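Local coordinates for protein farnesyltransferase, putative (Trypanosoma cruzi, PDB 3WCA) that probably catalyses the magnesium-dependent, reductive condensation of two farnesyl diphosphate molecules to squalene, the first of three steps from farnesyl diphosphate to lanosterol, at residues E112-T115 / H116-A120; E51-R54 / D55-I59. The protein carries 1 engineered substitution. All coordinates share one frame; numbering follows the deposited sequence.

Interaction 1 of 2, residues E112-T115 / H116-A120; sequences ERYT and HVTRA
Tyr114 and Thr118 make the close-packed side of this local contact, where the chain leaves helix 105-112 and starts helix 115-122. With CG of Tyr114 anti to its own backbone N (chi1 -165°), the ring leans obliquely past the start of the new helix and crosses the Thr118 side chain at about a right angle: its CE2 lies 3.6 Å from Thr118 CG2, while Val117 CB sits over one face near the rim. Thr118 turns its hydroxyl back to the main chain; with chi1 at 56° OG1 lies between backbone N and carbonyl carbon and donates to Thr115 O over 2.9 Å. The same oxygen also accepts from Arg119 N, 2.9 Å away and nearly in line with the C=O, so two donors grip one carbonyl of the first turn. The other side is looser and nearer solvent. His116 N bonds to Arg113 O at 3.3 Å from above the carbonyl plane, and ND1 of the same histidine adds a weak bond to that oxygen. The Arg113 guanidinium stands nearly upright to the imidazole, planes 81° apart, with NH2 3.3 Å from His116 CE1. Farther along, the CG2 methyl of Thr115 meets the edge of the Arg119 guanidinium, 3.3 Å from NE. Helix 26-38 lies beside the polar side, where Phe30 stacks on His116; Tyr114 packs against Val63 and Ala66 of helix 51-72, and its ring meets Trp97 almost at a right angle.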
ATOM      1  N   GLU A 112      -8.086  -7.548  20.763  1.00 46.69           N
ATOM      2  CA  GLU A 112      -8.490  -8.212  22.006  1.00 48.97           C
ATOM      3  C   GLU A 112      -7.651  -9.446  22.302  1.00 51.01           C
ATOM      4  O   GLU A 112      -7.314  -9.714  23.456  1.00 53.84           O
ATOM      5  CB  GLU A 112      -9.968  -8.599  21.955  1.00 49.33           C
ATOM      6  CG  GLU A 112     -10.895  -7.419  21.737  1.00 53.47           C
ATOM      7  CD  GLU A 112     -12.351  -7.822  21.639  1.00 55.08           C
ATOM      8  OE1 GLU A 112     -12.646  -8.818  20.949  1.00 56.74           O
ATOM      9  OE2 GLU A 112     -13.200  -7.135  22.241  1.00 56.79           O
ATOM     10  N   ARG A 113      -7.316 -10.201  21.263  1.00 50.63           N
ATOM     11  CA  ARG A 113      -6.501 -11.396  21.431  1.00 49.36           C
ATOM     12  C   ARG A 113      -5.110 -11.115  20.880  1.00 48.39           C
ATOM     13  O   ARG A 113      -4.450 -12.001  20.341  1.00 48.88           O
ATOM     14  CB  ARG A 113      -7.133 -12.576  20.691  1.00 50.29           C
ATOM     15  CG  ARG A 113      -8.491 -12.984  21.240  1.00 51.15           C
ATOM     16  CD  ARG A 113      -9.087 -14.145  20.455  1.00 53.91           C
ATOM     17  NE  ARG A 113      -8.353 -15.398  20.632  1.00 52.78           N
ATOM     18  CZ  ARG A 113      -8.527 -16.472  19.869  1.00 52.07           C
ATOM     19  NH1 ARG A 113      -9.407 -16.443  18.877  1.00 51.70           N
ATOM     20  NH2 ARG A 113      -7.827 -17.577  20.096  1.00 51.32           N
ATOM     21  N   TYR A 114      -4.670  -9.871  21.039  1.00 46.97           N
ATOM     22  CA  TYR A 114      -3.366  -9.432  20.555  1.00 45.66           C
ATOM     23  C   TYR A 114      -2.208 -10.203  21.189  1.00 46.17           C
ATOM     24  O   TYR A 114      -1.056 -10.065  20.776  1.00 45.57           O
ATOM     25  CB  TYR A 114      -3.199  -7.937  20.827  1.00 43.15           C
ATOM     26  CG  TYR A 114      -2.070  -7.284  20.059  1.00 43.00           C
ATOM     27  CD1 TYR A 114      -2.180  -7.042  18.687  1.00 41.17           C
ATOM     28  CD2 TYR A 114      -0.902  -6.883  20.707  1.00 40.58           C
ATOM     29  CE1 TYR A 114      -1.159  -6.413  17.982  1.00 41.04           C
ATOM     30  CE2 TYR A 114       0.125  -6.255  20.012  1.00 42.24           C
ATOM     31  CZ  TYR A 114      -0.012  -6.019  18.651  1.00 42.47           C
ATOM     32  OH  TYR A 114       0.984  -5.371  17.969  1.00 43.08           O
ATOM     33  N   THR A 115      -2.515 -11.021  22.188  1.00 46.46           N
ATOM     34  CA  THR A 115      -1.485 -11.801  22.859  1.00 48.31           C
ATOM     35  C   THR A 115      -0.780 -12.763  21.906  1.00 46.49           C
ATOM     36  O   THR A 115       0.439 -12.937  21.971  1.00 46.82           O
ATOM     37  CB  THR A 115      -2.073 -12.634  24.007  1.00 50.42           C
ATOM     38  OG1 THR A 115      -2.875 -11.797  24.844  1.00 57.81           O
ATOM     39  CG2 THR A 115      -0.961 -13.246  24.838  1.00 51.45           C
ATOM     40  N   HIS A 116      -1.545 -13.392  21.022  1.00 45.60           N
ATOM     41  CA  HIS A 116      -0.960 -14.349  20.089  1.00 44.37           C
ATOM     42  C   HIS A 116       0.119 -13.742  19.218  1.00 42.78           C
ATOM     43  O   HIS A 116       1.095 -14.402  18.883  1.00 44.48           O
ATOM     44  CB  HIS A 116      -2.035 -14.965  19.199  1.00 43.28           C
ATOM     45  CG  HIS A 116      -3.045 -15.770  19.949  1.00 45.01           C
ATOM     46  ND1 HIS A 116      -4.311 -15.303  20.226  1.00 47.12           N
ATOM     47  CD2 HIS A 116      -2.971 -17.006  20.496  1.00 45.69           C
ATOM     48  CE1 HIS A 116      -4.975 -16.216  20.913  1.00 45.96           C
ATOM     49  NE2 HIS A 116      -4.184 -17.260  21.091  1.00 45.45           N
ATOM     50  N   VAL A 117      -0.061 -12.478  18.857  1.00 42.61           N
ATOM     51  CA  VAL A 117       0.898 -11.780  18.014  1.00 42.49           C
ATOM     52  C   VAL A 117       2.193 -11.488  18.764  1.00 42.29           C
ATOM     53  O   VAL A 117       3.283 -11.703  18.242  1.00 41.56           O
ATOM     54  CB  VAL A 117       0.320 -10.438  17.500  1.00 39.94           C
ATOM     55  CG1 VAL A 117       1.273  -9.819  16.497  1.00 38.55           C
ATOM     56  CG2 VAL A 117      -1.038 -10.663  16.879  1.00 39.72           C
ATOM     57  N   THR A 118       2.075 -10.985  19.988  1.00 43.76           N
ATOM     58  CA  THR A 118       3.268 -10.672  20.769  1.00 44.20           C
ATOM     59  C   THR A 118       4.031 -11.941  21.126  1.00 44.57           C
ATOM     60  O   THR A 118       5.262 -11.938  21.157  1.00 45.69           O
ATOM     61  CB  THR A 118       2.919  -9.904  22.046  1.00 42.63           C
ATOM     62  OG1 THR A 118       1.969 -10.651  22.812  1.00 44.95           O
ATOM     63  CG2 THR A 118       2.337  -8.543  21.696  1.00 43.82           C
ATOM     64  N   ARG A 119       3.313 -13.029  21.388  1.00 46.00           N
ATOM     65  CA  ARG A 119       3.990 -14.287  21.712  1.00 48.54           C
ATOM     66  C   ARG A 119       4.799 -14.720  20.501  1.00 47.08           C
ATOM     67  O   ARG A 119       5.996 -14.973  20.598  1.00 47.81           O
ATOM     68  CB  ARG A 119       2.993 -15.395  22.046  1.00 50.58           C
ATOM     69  CG  ARG A 119       2.134 -15.146  23.257  1.00 55.30           C
ATOM     70  CD  ARG A 119       1.497 -16.447  23.694  1.00 59.15           C
ATOM     71  NE  ARG A 119       0.411 -16.240  24.642  1.00 64.39           N
ATOM     72  CZ  ARG A 119       0.026 -17.146  25.534  1.00 67.40           C
ATOM     73  NH1 ARG A 119       0.647 -18.321  25.602  1.00 67.87           N
ATOM     74  NH2 ARG A 119      -0.985 -16.884  26.349  1.00 68.72           N
ATOM     75  N   ALA A 120       4.122 -14.814  19.361  1.00 45.91           N
ATOM     76  CA  ALA A 120       4.766 -15.205  18.115  1.00 44.10           C
ATOM     77  C   ALA A 120       5.951 -14.282  17.873  1.00 43.74           C
ATOM     78  O   ALA A 120       7.009 -14.707  17.406  1.00 41.02           O
ATOM     79  CB  ALA A 120       3.778 -15.094  16.968  1.00 44.76           C
TER

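Interaction 2 of 2, residues E51-R54 / D55-I59; sequences EEMR and DAVCI
The first turns of helix 51-72, the helix that farther on carries the magnesium ligands Asp68, Glu71 and Asp72, are built by this run of i to i+4 contacts. Asp55 N donates to Glu51 O over 2.9 Å, Val57 N to Met53 O over 2.9 Å and Cys58 N to Arg54 O over 2.8 Å; the bond from Ala56 N to Glu52 O is weak. Side chains divide the helix into unlike flanks. On the polar flank Glu51 and Asp55 run side by side and point the same way, their carboxylate planes only 20° apart. Their like charges stay separated, with Glu51 OE1 5.2 Å from Asp55 OD2, and the side chains come closest where Glu51 CG lies 3.8 Å from that OD2. Asp55 is held from outside: its OD1 is hydrogen-bonded to Tyr32 OH of helix 26-38. Arg54 bends at chi3 (78°), its guanidinium carried back toward the helix start, where NH1 bonds to Leu49 O and the nitrogen of Glu51 lies over one face, offset toward the rim. The buried flank is apolar: Met53 and Val57 face Tyr176, Leu172 and Leu175 of helix 154-179. There Val57 CG2 lies anti to its own carbonyl carbon, 4.3 Å from Met53 CG and 3.4 Å from Met53 O.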
ATOM      1  N   GLU A  51       8.542 -20.230   4.739  1.00 46.83           N
ATOM      2  CA  GLU A  51       8.105 -20.238   6.126  1.00 50.30           C
ATOM      3  C   GLU A  51       8.771 -19.251   7.104  1.00 50.15           C
ATOM      4  O   GLU A  51       8.073 -18.494   7.778  1.00 51.70           O
ATOM      5  CB  GLU A  51       8.202 -21.674   6.654  1.00 53.53           C
ATOM      6  CG  GLU A  51       7.881 -21.864   8.131  1.00 59.67           C
ATOM      7  CD  GLU A  51       7.364 -23.262   8.430  1.00 60.26           C
ATOM      8  OE1 GLU A  51       6.150 -23.495   8.243  1.00 62.19           O
ATOM      9  OE2 GLU A  51       8.168 -24.129   8.831  1.00 62.27           O
ATOM     10  N   GLU A  52      10.095 -19.234   7.186  1.00 50.27           N
ATOM     11  CA  GLU A  52      10.759 -18.332   8.133  1.00 51.12           C
ATOM     12  C   GLU A  52      10.510 -16.844   7.883  1.00 48.22           C
ATOM     13  O   GLU A  52      10.212 -16.077   8.805  1.00 47.28           O
ATOM     14  CB  GLU A  52      12.265 -18.587   8.155  1.00 54.33           C
ATOM     15  CG  GLU A  52      12.983 -17.728   9.184  1.00 61.54           C
ATOM     16  CD  GLU A  52      14.453 -18.070   9.322  1.00 66.42           C
ATOM     17  OE1 GLU A  52      14.760 -19.222   9.712  1.00 67.49           O
ATOM     18  OE2 GLU A  52      15.298 -17.185   9.042  1.00 67.47           O
ATOM     19  N   MET A  53      10.661 -16.438   6.633  1.00 45.18           N
ATOM     20  CA  MET A  53      10.449 -15.056   6.230  1.00 43.11           C
ATOM     21  C   MET A  53       8.964 -14.756   6.369  1.00 40.88           C
ATOM     22  O   MET A  53       8.568 -13.675   6.800  1.00 40.98           O
ATOM     23  CB  MET A  53      10.872 -14.885   4.765  1.00 46.35           C
ATOM     24  CG  MET A  53      10.584 -13.526   4.151  1.00 47.72           C
ATOM     25  SD  MET A  53      11.760 -12.286   4.680  1.00 56.55           S
ATOM     26  CE  MET A  53      12.936 -12.364   3.324  1.00 51.90           C
ATOM     27  N   ARG A  54       8.150 -15.742   6.016  1.00 37.40           N
ATOM     28  CA  ARG A  54       6.709 -15.607   6.043  1.00 35.37           C
ATOM     29  C   ARG A  54       6.154 -15.317   7.423  1.00 35.62           C
ATOM     30  O   ARG A  54       5.227 -14.513   7.568  1.00 33.13           O
ATOM     31  CB  ARG A  54       6.064 -16.866   5.465  1.00 33.18           C
ATOM     32  CG  ARG A  54       4.661 -16.646   4.964  1.00 35.17           C
ATOM     33  CD  ARG A  54       4.277 -17.717   3.970  1.00 38.25           C
ATOM     34  NE  ARG A  54       3.926 -18.963   4.626  1.00 41.63           N
ATOM     35  CZ  ARG A  54       4.138 -20.169   4.107  1.00 41.81           C
ATOM     36  NH1 ARG A  54       4.709 -20.302   2.921  1.00 39.94           N
ATOM     37  NH2 ARG A  54       3.775 -21.245   4.786  1.00 44.27           N
ATOM     38  N   ASP A  55       6.708 -15.980   8.435  1.00 36.65           N
ATOM     39  CA  ASP A  55       6.255 -15.770   9.805  1.00 36.45           C
ATOM     40  C   ASP A  55       6.572 -14.343  10.216  1.00 36.21           C
ATOM     41  O   ASP A  55       5.736 -13.660  10.791  1.00 36.25           O
ATOM     42  CB  ASP A  55       6.948 -16.731  10.783  1.00 35.73           C
ATOM     43  CG  ASP A  55       6.566 -18.184  10.552  1.00 37.48           C
ATOM     44  OD1 ASP A  55       5.392 -18.451  10.221  1.00 33.57           O
ATOM     45  OD2 ASP A  55       7.443 -19.060  10.721  1.00 39.23           O
ATOM     46  N   ALA A  56       7.790 -13.901   9.916  1.00 36.64           N
ATOM     47  CA  ALA A  56       8.215 -12.555  10.270  1.00 35.87           C
ATOM     48  C   ALA A  56       7.344 -11.503   9.573  1.00 35.69           C
ATOM     49  O   ALA A  56       6.894 -10.538  10.198  1.00 35.35           O
ATOM     50  CB  ALA A  56       9.670 -12.363   9.895  1.00 33.13           C
ATOM     51  N   VAL A  57       7.112 -11.691   8.277  1.00 32.87           N
ATOM     52  CA  VAL A  57       6.293 -10.756   7.516  1.00 29.16           C
ATOM     53  C   VAL A  57       4.834 -10.801   7.978  1.00 29.19           C
ATOM     54  O   VAL A  57       4.171  -9.764   8.056  1.00 28.43           O
ATOM     55  CB  VAL A  57       6.396 -11.043   6.008  1.00 26.67           C
ATOM     56  CG1 VAL A  57       5.313 -10.305   5.245  1.00 26.90           C
ATOM     57  CG2 VAL A  57       7.756 -10.608   5.511  1.00 25.16           C
ATOM     58  N   CYS A  58       4.332 -11.987   8.306  1.00 28.57           N
ATOM     59  CA  CYS A  58       2.953 -12.088   8.773  1.00 30.19           C
ATOM     60  C   CYS A  58       2.727 -11.339  10.091  1.00 31.14           C
ATOM     61  O   CYS A  58       1.700 -10.679  10.277  1.00 31.10           O
ATOM     62  CB  CYS A  58       2.549 -13.543   8.963  1.00 26.44           C
ATOM     63  SG  CYS A  58       0.971 -13.699   9.783  1.00 32.17           S
ATOM     64  N   ILE A  59       3.682 -11.462  11.007  1.00 32.10           N
ATOM     65  CA  ILE A  59       3.590 -10.794  12.301  1.00 33.64           C
ATOM     66  C   ILE A  59       3.760  -9.287  12.124  1.00 32.58           C
ATOM     67  O   ILE A  59       3.105  -8.493  12.801  1.00 33.99           O
ATOM     68  CB  ILE A  59       4.674 -11.315  13.267  1.00 33.42           C
ATOM     69  CG1 ILE A  59       4.503 -12.816  13.458  1.00 34.70           C
ATOM     70  CG2 ILE A  59       4.584 -10.583  14.610  1.00 33.01           C
ATOM     71  CD1 ILE A  59       3.074 -13.218  13.797  1.00 39.43           C
TER

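Interaction 2 comes first along the chain, and its last residue reaches across to interaction 1: Ile59 CD1 packs 3.8 Å from Ala120 CB, and Ile59 CG2 lies 3.9 Å from Val117 CG1. Helix 115-122 is thereby set against helix 51-72, although the centres of the two contacts are 15 Å apart. Both also lean on helix 26-38, where Cys31 touches Ile59 and Ala120. Neither contact supplies a magnesium ligand. The side chain of Val57 in interaction 2 is about 8 Å from the bound farnesyl thiodiphosphate, whereas that of Tyr114 in interaction 1 is about 11 Å from the side chain of Asp68, a magnesium ligand.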